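Local structure of immunity 23 family protein (Burkholderia dolosa AU0158, 5FFP) at residues N60-A65 against D95-V100; A65-I70 against R77-R82; I112-Y117 against A121-G126. The protein probably acts as a CdiI immunity protein that protects the cell by neutralising the cognate toxin of a contact-dependent growth inhibition system. All blocks are in the same frame, centred on the assembly; numbering follows the deposited sequence.

Contact 1 of 3, residues N60-A65 against D95-V100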
loop_
_atom_site.group_PDB
_atom_site.type_symbol
_atom_site.label_atom_id
_atom_site.label_comp_id
_atom_site.label_asym_id
_atom_site.label_seq_id
_atom_site.Cartn_x
_atom_site.Cartn_y
_atom_site.Cartn_z
ATOM N N ASN A 60 -6.355 -0.377 18.464
ATOM C CA ASN A 60 -7.600 -0.187 17.726
ATOM C C ASN A 60 -8.304 -1.500 17.530
ATOM O O ASN A 60 -7.664 -2.557 17.476
ATOM C CB ASN A 60 -7.335 0.393 16.335
ATOM C CG ASN A 60 -6.583 1.701 16.390
ATOM O OD1 ASN A 60 -7.164 2.754 16.658
ATOM N ND2 ASN A 60 -5.283 1.648 16.133
ATOM N N THR A 61 -9.625 -1.412 17.368
ATOM C CA THR A 61 -10.453 -2.572 17.058
ATOM C C THR A 61 -10.246 -2.965 15.608
ATOM O O THR A 61 -9.951 -2.140 14.756
ATOM C CB THR A 61 -11.968 -2.314 17.333
ATOM O OG1 THR A 61 -12.492 -1.290 16.467
ATOM C CG2 THR A 61 -12.185 -1.915 18.807
ATOM N N VAL A 62 -10.385 -4.242 15.341
ATOM C CA VAL A 62 -10.266 -4.748 13.989
ATOM C C VAL A 62 -11.511 -5.596 13.718
ATOM O O VAL A 62 -11.442 -6.740 13.275
ATOM C CB VAL A 62 -8.898 -5.464 13.772
ATOM C CG1 VAL A 62 -7.770 -4.449 13.884
ATOM C CG2 VAL A 62 -8.663 -6.602 14.776
ATOM N N GLU A 63 -12.664 -4.998 14.030
ATOM C CA GLU A 63 -13.969 -5.611 13.794
ATOM C C GLU A 63 -14.205 -5.760 12.304
ATOM O O GLU A 63 -14.052 -4.794 11.550
ATOM C CB GLU A 63 -15.078 -4.724 14.380
ATOM C CG GLU A 63 -15.378 -4.936 15.853
ATOM C CD GLU A 63 -16.466 -5.975 16.078
ATOM O OE1 GLU A 63 -16.628 -6.845 15.192
ATOM O OE2 GLU A 63 -17.160 -5.923 17.127
ATOM N N ASP A 64 -14.588 -6.948 11.864
ATOM C CA ASP A 64 -15.056 -7.096 10.491
ATOM C C ASP A 64 -15.966 -8.304 10.365
ATOM O O ASP A 64 -15.514 -9.457 10.398
ATOM C CB ASP A 64 -13.901 -7.168 9.492
ATOM C CG ASP A 64 -14.388 -7.131 8.070
ATOM O OD1 ASP A 64 -15.220 -7.991 7.724
ATOM O OD2 ASP A 64 -13.951 -6.259 7.303
ATOM N N ALA A 65 -17.254 -8.013 10.210
ATOM C CA ALA A 65 -18.299 -9.019 10.308
ATOM C C ALA A 65 -18.278 -9.960 9.122
ATOM O O ALA A 65 -18.489 -11.163 9.265
ATOM C CB ALA A 65 -19.654 -8.343 10.423
ATOM N N ASP A 95 -3.574 -1.808 2.899
ATOM C CA ASP A 95 -4.254 -1.940 4.182
ATOM C C ASP A 95 -3.613 -3.074 4.970
ATOM O O ASP A 95 -3.676 -4.229 4.554
ATOM C CB ASP A 95 -5.747 -2.193 3.917
ATOM C CG ASP A 95 -6.525 -2.656 5.147
ATOM O OD1 ASP A 95 -5.908 -2.981 6.190
ATOM O OD2 ASP A 95 -7.772 -2.712 5.054
ATOM N N PHE A 96 -2.962 -2.724 6.079
ATOM C CA PHE A 96 -2.352 -3.706 6.984
ATOM C C PHE A 96 -3.052 -3.756 8.342
ATOM O O PHE A 96 -2.483 -4.198 9.330
ATOM C CB PHE A 96 -0.861 -3.386 7.203
ATOM C CG PHE A 96 0.010 -3.586 5.992
ATOM C CD1 PHE A 96 -0.426 -4.300 4.874
ATOM C CD2 PHE A 96 1.311 -3.085 5.999
ATOM C CE1 PHE A 96 0.404 -4.477 3.775
ATOM C CE2 PHE A 96 2.156 -3.266 4.903
ATOM C CZ PHE A 96 1.697 -3.962 3.785
ATOM N N THR A 97 -4.297 -3.323 8.381
ATOM C CA THR A 97 -5.026 -3.195 9.637
ATOM C C THR A 97 -5.099 -4.532 10.373
ATOM O O THR A 97 -4.884 -4.611 11.575
ATOM C CB THR A 97 -6.450 -2.724 9.340
ATOM O OG1 THR A 97 -6.408 -1.728 8.320
ATOM C CG2 THR A 97 -7.105 -2.134 10.571
ATOM N N HIS A 98 -5.379 -5.580 9.609
ATOM C CA HIS A 98 -5.653 -6.889 10.154
ATOM C C HIS A 98 -4.417 -7.784 10.250
ATOM O O HIS A 98 -4.452 -8.815 10.907
ATOM C CB HIS A 98 -6.729 -7.553 9.308
ATOM C CG HIS A 98 -8.064 -6.921 9.471
ATOM N ND1 HIS A 98 -8.869 -7.170 10.554
ATOM C CD2 HIS A 98 -8.715 -6.011 8.718
ATOM C CE1 HIS A 98 -9.973 -6.455 10.451
ATOM N NE2 HIS A 98 -9.901 -5.739 9.347
ATOM N N LEU A 99 -3.323 -7.370 9.630
ATOM C CA LEU A 99 -2.103 -8.158 9.629
ATOM C C LEU A 99 -1.439 -8.161 10.993
ATOM O O LEU A 99 -1.205 -7.100 11.554
ATOM C CB LEU A 99 -1.136 -7.578 8.609
ATOM C CG LEU A 99 0.177 -8.338 8.457
ATOM C CD1 LEU A 99 -0.099 -9.760 8.015
ATOM C CD2 LEU A 99 1.031 -7.616 7.446
ATOM N N VAL A 100 -1.158 -9.348 11.536
ATOM C CA VAL A 100 -0.481 -9.457 12.827
ATOM C C VAL A 100 0.752 -10.347 12.842
ATOM O O VAL A 100 1.318 -10.601 13.933
ATOM C CB VAL A 100 -1.458 -9.901 13.930
ATOM C CG1 VAL A 100 -2.657 -8.958 13.980
ATOM C CG2 VAL A 100 -1.916 -11.331 13.722
#
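Val-62 and His-98 mark the point where two irregular segments come closest, their CA atoms 6.4 Å apart, too wide for the backbones to pair with each other directly. The gap is filled by the imidazole of His-98, which reaches across with CE1 leading. Its carbon edge meets the carbonyl oxygen of Val-62 nearly in the plane of the ring, CE1 to O being 3.2 Å, a polar contact rather than a hydrogen bond. His-98 CE1 also lies 3.6 Å from Val-62 CB, while ND1 is held by the backbone oxygen of Leu-114, so the rotation of the ring is fixed from outside the pair. That anchor reflects the wider arrangement: both segments form backbone hydrogen bonds to strand 110-117, an outer strand of its three-stranded sheet, and thereby extend along the edge of that sheet. Val-62 CG1, anti to its own carbonyl carbon (chi1 -66°), rests 3.7 Å from Thr-97 O and slides past Thr-97 CG2. Thr-97 itself belongs to an Asx turn, in which Asp-95 OD1 accepts the Thr-97 N-H at 2.7 Å, nearly along the C-O axis, and is also bonded to Thr-97 OG1 from above the carboxylate plane. On the far side of the imidazole, Asp-64 CB approaches His-98 CE1 obliquely at 4.1 Å. Asp-64 is the N-cap of helix 65-69, its OD1 accepting the Leu-67 N-H.

Contact 2 of 3, residues A65-I70 against R77-R82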
loop_
_atom_site.group_PDB
_atom_site.type_symbol
_atom_site.label_atom_id
_atom_site.label_comp_id
_atom_site.label_asym_id
_atom_site.label_seq_id
_atom_site.Cartn_x
_atom_site.Cartn_y
_atom_site.Cartn_z
ATOM N N ALA A 65 -17.254 -8.013 10.210
ATOM C CA ALA A 65 -18.299 -9.019 10.308
ATOM C C ALA A 65 -18.278 -9.960 9.122
ATOM O O ALA A 65 -18.489 -11.163 9.265
ATOM C CB ALA A 65 -19.654 -8.343 10.423
ATOM N N GLU A 66 -18.002 -9.417 7.949
ATOM C CA GLU A 66 -18.005 -10.222 6.745
ATOM C C GLU A 66 -16.906 -11.270 6.846
ATOM O O GLU A 66 -17.166 -12.475 6.753
ATOM C CB GLU A 66 -17.799 -9.333 5.515
ATOM C CG GLU A 66 -18.156 -10.000 4.191
ATOM C CD GLU A 66 -17.122 -9.763 3.094
ATOM O OE1 GLU A 66 -16.142 -8.998 3.302
ATOM O OE2 GLU A 66 -17.278 -10.370 2.014
ATOM N N LEU A 67 -15.686 -10.794 7.097
ATOM C CA LEU A 67 -14.488 -11.635 7.092
ATOM C C LEU A 67 -14.547 -12.689 8.182
ATOM O O LEU A 67 -13.996 -13.789 8.023
ATOM C CB LEU A 67 -13.232 -10.781 7.287
ATOM C CG LEU A 67 -12.912 -9.791 6.161
ATOM C CD1 LEU A 67 -11.836 -8.800 6.595
ATOM C CD2 LEU A 67 -12.497 -10.545 4.901
ATOM N N PHE A 68 -15.177 -12.333 9.300
ATOM C CA PHE A 68 -15.401 -13.292 10.378
ATOM C C PHE A 68 -16.242 -14.466 9.898
ATOM O O PHE A 68 -15.897 -15.617 10.156
ATOM C CB PHE A 68 -16.074 -12.633 11.586
ATOM C CG PHE A 68 -15.922 -13.422 12.841
ATOM C CD1 PHE A 68 -16.737 -14.516 13.083
ATOM C CD2 PHE A 68 -14.936 -13.107 13.760
ATOM C CE1 PHE A 68 -16.588 -15.274 14.226
ATOM C CE2 PHE A 68 -14.773 -13.860 14.907
ATOM C CZ PHE A 68 -15.606 -14.947 15.140
ATOM N N HIS A 69 -17.324 -14.170 9.183
ATOM C CA HIS A 69 -18.340 -15.177 8.871
ATOM C C HIS A 69 -18.165 -15.916 7.548
ATOM O O HIS A 69 -18.827 -16.930 7.327
ATOM C CB HIS A 69 -19.744 -14.559 8.952
ATOM C CG HIS A 69 -20.183 -14.294 10.358
ATOM N ND1 HIS A 69 -20.298 -13.025 10.880
ATOM C CD2 HIS A 69 -20.477 -15.146 11.370
ATOM C CE1 HIS A 69 -20.671 -13.103 12.145
ATOM N NE2 HIS A 69 -20.784 -14.379 12.468
ATOM N N ILE A 70 -17.282 -15.443 6.676
ATOM C CA ILE A 70 -17.084 -16.116 5.393
ATOM C C ILE A 70 -16.037 -17.216 5.564
ATOM O O ILE A 70 -15.597 -17.485 6.668
ATOM C CB ILE A 70 -16.738 -15.124 4.257
ATOM C CG1 ILE A 70 -15.378 -14.462 4.490
ATOM C CG2 ILE A 70 -17.834 -14.068 4.120
ATOM C CD1 ILE A 70 -14.995 -13.493 3.397
ATOM N N ARG A 77 -7.920 -14.468 0.979
ATOM C CA ARG A 77 -7.750 -13.870 -0.343
ATOM C C ARG A 77 -8.130 -12.405 -0.321
ATOM O O ARG A 77 -7.447 -11.579 -0.898
ATOM C CB ARG A 77 -8.615 -14.588 -1.376
ATOM C CG ARG A 77 -8.379 -14.120 -2.804
ATOM C CD ARG A 77 -8.863 -15.146 -3.825
ATOM N NE ARG A 77 -10.295 -15.427 -3.681
ATOM C CZ ARG A 77 -10.831 -16.554 -3.203
ATOM N NH1 ARG A 77 -10.065 -17.568 -2.802
ATOM N NH2 ARG A 77 -12.153 -16.669 -3.127
ATOM N N GLU A 78 -9.236 -12.090 0.339
ATOM C CA GLU A 78 -9.683 -10.710 0.468
ATOM C C GLU A 78 -8.693 -9.874 1.308
ATOM O O GLU A 78 -8.497 -8.689 1.056
ATOM C CB GLU A 78 -11.099 -10.678 1.064
ATOM C CG GLU A 78 -11.661 -9.305 1.437
ATOM C CD GLU A 78 -11.535 -8.269 0.331
ATOM O OE1 GLU A 78 -11.680 -8.628 -0.861
ATOM O OE2 GLU A 78 -11.280 -7.080 0.657
ATOM N N LEU A 79 -8.073 -10.486 2.308
ATOM C CA LEU A 79 -7.171 -9.753 3.195
ATOM C C LEU A 79 -5.834 -9.480 2.516
ATOM O O LEU A 79 -5.212 -8.432 2.726
ATOM C CB LEU A 79 -6.973 -10.543 4.480
ATOM C CG LEU A 79 -8.179 -10.458 5.420
ATOM C CD1 LEU A 79 -8.203 -11.651 6.366
ATOM C CD2 LEU A 79 -8.147 -9.145 6.189
ATOM N N CYS A 80 -5.404 -10.458 1.714
ATOM C CA CYS A 80 -4.242 -10.336 0.846
ATOM C C CYS A 80 -4.510 -9.353 -0.307
ATOM O O CYS A 80 -3.590 -8.712 -0.801
ATOM C CB CYS A 80 -3.852 -11.716 0.306
ATOM S SG CYS A 80 -3.257 -12.857 1.582
ATOM N N ASN A 81 -5.763 -9.254 -0.748
ATOM C CA ASN A 81 -6.169 -8.199 -1.672
ATOM C C ASN A 81 -5.999 -6.817 -1.082
ATOM O O ASN A 81 -5.526 -5.920 -1.756
ATOM C CB ASN A 81 -7.626 -8.348 -2.095
ATOM C CG ASN A 81 -7.767 -8.911 -3.480
ATOM O OD1 ASN A 81 -8.123 -8.193 -4.419
ATOM N ND2 ASN A 81 -7.457 -10.194 -3.631
ATOM N N ARG A 82 -6.405 -6.646 0.171
ATOM C CA ARG A 82 -6.335 -5.342 0.819
ATOM C C ARG A 82 -4.906 -4.918 1.071
ATOM O O ARG A 82 -4.574 -3.738 0.943
ATOM C CB ARG A 82 -7.095 -5.353 2.138
ATOM C CG ARG A 82 -8.599 -5.357 1.971
ATOM C CD ARG A 82 -9.326 -5.303 3.313
ATOM N NE ARG A 82 -10.731 -5.691 3.166
ATOM C CZ ARG A 82 -11.641 -5.684 4.132
ATOM N NH1 ARG A 82 -11.325 -5.292 5.359
ATOM N NH2 ARG A 82 -12.873 -6.074 3.861
#
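Leu-67 and Leu-79 supply the apolar part of this junction between two successive helices, with Leu-67 CD1 packed 3.7 Å from Leu-79 CD2. The short segments 65-69 and 77-82 run roughly antiparallel, at 140° between their N-to-C directions, and their axes stay 11.6 Å apart, so side chains must span the interval. Leu-67 does so with both of its branches: CD2 lies 3.8 Å from Glu-78 CG, the two side chains crossing at about a right angle, while CD1 serves Leu-79 and also sits over one face of the Arg-82 guanidinium, 3.8 Å from NH1. Leu-67 also touches Val-115 of strand 110-117.

The electrostatic part is organised within helix 72-83. Arg-82 NE donates to Glu-78 OE2 at 2.9 Å in a nearly straight bond, 161° at the hydrogen, which uses the anti lone pair of the carboxylate and lies close to the guanidinium plane. This places Glu-78 at the edge of the flat group and Leu-67 over its face. Glu-78 reaches the arginine because its chain bends at chi2 (50°), whereas the Arg-82 chain runs extended from CG to NE. Across the contact, Glu-66 OE1 comes obliquely to within 4.4 Å of Arg-82 NH2, beyond salt-bridge range, and Asp-64 adds a long, weak ion pair at NH1.

With three carboxylates around one guanidinium, the positive charge of Arg-82 is probably stabilised, and the salt bridge at its edge holds the plane where Leu-67 CD1 rests over one face.

Contact 3 of 3, residues I112-Y117 against A121-G126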
loop_
_atom_site.group_PDB
_atom_site.type_symbol
_atom_site.label_atom_id
_atom_site.label_comp_id
_atom_site.label_asym_id
_atom_site.label_seq_id
_atom_site.Cartn_x
_atom_site.Cartn_y
_atom_site.Cartn_z
ATOM N N ILE A 112 -0.764 -13.501 8.533
ATOM C CA ILE A 112 -1.613 -13.910 9.627
ATOM C C ILE A 112 -2.416 -12.720 10.064
ATOM O O ILE A 112 -1.842 -11.694 10.441
ATOM C CB ILE A 112 -0.761 -14.429 10.792
ATOM C CG1 ILE A 112 0.006 -15.684 10.352
ATOM C CG2 ILE A 112 -1.643 -14.747 11.995
ATOM C CD1 ILE A 112 1.228 -15.937 11.190
ATOM N N PHE A 113 -3.739 -12.855 10.015
ATOM C CA PHE A 113 -4.607 -11.713 10.187
ATOM C C PHE A 113 -5.495 -11.898 11.403
ATOM O O PHE A 113 -5.868 -13.018 11.729
ATOM C CB PHE A 113 -5.468 -11.510 8.938
ATOM C CG PHE A 113 -4.680 -11.287 7.660
ATOM C CD1 PHE A 113 -4.213 -10.018 7.315
ATOM C CD2 PHE A 113 -4.459 -12.335 6.780
ATOM C CE1 PHE A 113 -3.508 -9.806 6.139
ATOM C CE2 PHE A 113 -3.765 -12.139 5.597
ATOM C CZ PHE A 113 -3.289 -10.869 5.271
ATOM N N LEU A 114 -5.826 -10.792 12.065
ATOM C CA LEU A 114 -6.773 -10.786 13.156
ATOM C C LEU A 114 -8.093 -10.139 12.697
ATOM O O LEU A 114 -8.094 -9.005 12.197
ATOM C CB LEU A 114 -6.203 -9.994 14.316
ATOM C CG LEU A 114 -6.895 -10.148 15.676
ATOM C CD1 LEU A 114 -6.851 -11.584 16.159
ATOM C CD2 LEU A 114 -6.251 -9.236 16.708
ATOM N N VAL A 115 -9.208 -10.852 12.875
ATOM C CA VAL A 115 -10.551 -10.290 12.665
ATOM C C VAL A 115 -11.375 -10.502 13.937
ATOM O O VAL A 115 -11.476 -11.623 14.444
ATOM C CB VAL A 115 -11.279 -10.999 11.500
ATOM C CG1 VAL A 115 -12.719 -10.516 11.380
ATOM C CG2 VAL A 115 -10.544 -10.807 10.182
ATOM N N GLU A 116 -11.981 -9.432 14.444
ATOM C CA GLU A 116 -12.776 -9.512 15.657
ATOM C C GLU A 116 -14.267 -9.462 15.298
ATOM O O GLU A 116 -14.637 -8.910 14.264
ATOM C CB GLU A 116 -12.427 -8.363 16.608
ATOM C CG GLU A 116 -10.996 -8.381 17.127
ATOM C CD GLU A 116 -10.698 -7.166 18.014
ATOM O OE1 GLU A 116 -11.537 -6.240 18.044
ATOM O OE2 GLU A 116 -9.661 -7.130 18.702
ATOM N N TYR A 117 -15.104 -10.083 16.136
ATOM C CA TYR A 117 -16.537 -9.954 16.031
ATOM C C TYR A 117 -17.147 -9.973 17.417
ATOM O O TYR A 117 -17.030 -10.962 18.139
ATOM C CB TYR A 117 -17.170 -11.062 15.180
ATOM C CG TYR A 117 -18.685 -10.923 15.071
ATOM C CD1 TYR A 117 -19.249 -10.035 14.167
ATOM C CD2 TYR A 117 -19.542 -11.664 15.886
ATOM C CE1 TYR A 117 -20.626 -9.887 14.066
ATOM C CE2 TYR A 117 -20.924 -11.525 15.798
ATOM C CZ TYR A 117 -21.459 -10.637 14.882
ATOM O OH TYR A 117 -22.809 -10.485 14.757
ATOM N N ALA A 121 -12.839 -13.615 18.243
ATOM C CA ALA A 121 -11.864 -13.192 17.236
ATOM C C ALA A 121 -11.346 -14.381 16.463
ATOM O O ALA A 121 -11.412 -15.509 16.930
ATOM C CB ALA A 121 -10.721 -12.421 17.869
ATOM N N LYS A 122 -10.836 -14.115 15.276
ATOM C CA LYS A 122 -10.258 -15.142 14.427
ATOM C C LYS A 122 -8.858 -14.745 13.976
ATOM O O LYS A 122 -8.652 -13.639 13.490
ATOM C CB LYS A 122 -11.112 -15.336 13.186
ATOM C CG LYS A 122 -12.297 -16.222 13.409
ATOM C CD LYS A 122 -13.097 -16.366 12.142
ATOM C CE LYS A 122 -14.255 -17.306 12.395
ATOM N NZ LYS A 122 -15.154 -17.459 11.219
ATOM N N LEU A 123 -7.905 -15.646 14.149
ATOM C CA LEU A 123 -6.669 -15.580 13.401
ATOM C C LEU A 123 -6.908 -16.311 12.112
ATOM O O LEU A 123 -7.372 -17.449 12.116
ATOM C CB LEU A 123 -5.529 -16.251 14.132
ATOM C CG LEU A 123 -4.902 -15.477 15.274
ATOM C CD1 LEU A 123 -3.833 -16.345 15.904
ATOM C CD2 LEU A 123 -4.311 -14.174 14.760
ATOM N N ILE A 124 -6.594 -15.650 11.010
ATOM C CA ILE A 124 -6.761 -16.228 9.691
ATOM C C ILE A 124 -5.383 -16.180 9.051
ATOM O O ILE A 124 -4.811 -15.112 8.895
ATOM C CB ILE A 124 -7.790 -15.411 8.866
ATOM C CG1 ILE A 124 -9.099 -15.295 9.660
ATOM C CG2 ILE A 124 -7.998 -16.021 7.470
ATOM C CD1 ILE A 124 -10.288 -14.744 8.890
ATOM N N TYR A 125 -4.871 -17.336 8.674
ATOM C CA TYR A 125 -3.492 -17.483 8.262
ATOM C C TYR A 125 -3.409 -18.345 7.022
ATOM O O TYR A 125 -4.292 -19.171 6.737
ATOM C CB TYR A 125 -2.702 -18.158 9.373
ATOM C CG TYR A 125 -3.233 -19.545 9.730
ATOM C CD1 TYR A 125 -2.796 -20.675 9.032
ATOM C CD2 TYR A 125 -4.166 -19.725 10.757
ATOM C CE1 TYR A 125 -3.280 -21.924 9.330
ATOM C CE2 TYR A 125 -4.647 -20.991 11.066
ATOM C CZ TYR A 125 -4.213 -22.078 10.337
ATOM O OH TYR A 125 -4.661 -23.345 10.606
ATOM N N GLY A 126 -2.336 -18.143 6.282
ATOM C CA GLY A 126 -1.982 -18.991 5.149
ATOM C C GLY A 126 -0.568 -18.647 4.715
ATOM O O GLY A 126 0.073 -17.781 5.299
#
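Phe-113 and Ile-124 exchange two backbone hydrogen bonds, Phe-113 N to Ile-124 O at 2.7 Å and Ile-124 N to Phe-113 O at 2.8 Å. Two residues on along the first strand and two back along the second, Val-115 and Lys-122 form the next hydrogen-bonded pair, with Val-115 N to Lys-122 O at 2.9 Å and Lys-122 N to Val-115 O at 2.7 Å. The non-hydrogen-bonded pairs between and beyond them bring CA-H groups against the same oxygens: Leu-123 CA lies 3.2 Å from Phe-113 O. An edge of the Phe-113 ring joins in, CD2 standing 3.5 Å from Ile-124 O near the ring plane.

This is antiparallel pairing, the segments running at 157° to one another, and because strands 110-117 and 120-127 follow each other in the chain through a short turn, they form a beta hairpin. Each face carries mostly apolar side chains, with different neighbours. On one, Leu-123 CD2 fits between Ile-112 CG2 and Leu-114 CD1, 3.9 Å from each, and Ile-112 CG1 touches Tyr-125 CB. The Tyr-125 ring is carried away from the partner strand because CG lies between the backbone N and the carbonyl carbon (chi1 60°). Outside this row, Met-33 of strand 26-33 covers Ile-112, Leu-123 and Tyr-125.

On the other face, Val-115 CG2 approaches Ile-124 CD1 diagonally, and helices cover both strands: Tyr-76, Leu-79 and Cys-80 lie against Phe-113, Ala-75 against Ile-124, and Phe-68 against Val-115. Lys-122, extended beyond CG, sends its ammonium group, NZ, off the hairpin to a salt bridge with Glu-136 of the third strand and a cation-pi contact with the ring of Phe-68.

In the fold
Contact 3 is the platform for the other two: its centre lies about 8 Å from that of contact 1 and about 9 Å from that of contact 2. The outer strand 110-117 receives the loops of contact 1 along its edge, as in the probable hydrogen bond from Val-100 N to Ile-112 O at 2.7 Å. Contact 2, nested inside the loop closed by contact 1, shares Ala-65 with it and is tied to it by a probable hydrogen bond from Asp-95 N to Arg-82 O, 2.9 Å. Leu-79 CD2 also packs 3.8 Å from His-98 CB. Phe-68 N lies 3.7 Å from Val-115 CG1, so loops border the hairpin and helices cover one of its faces.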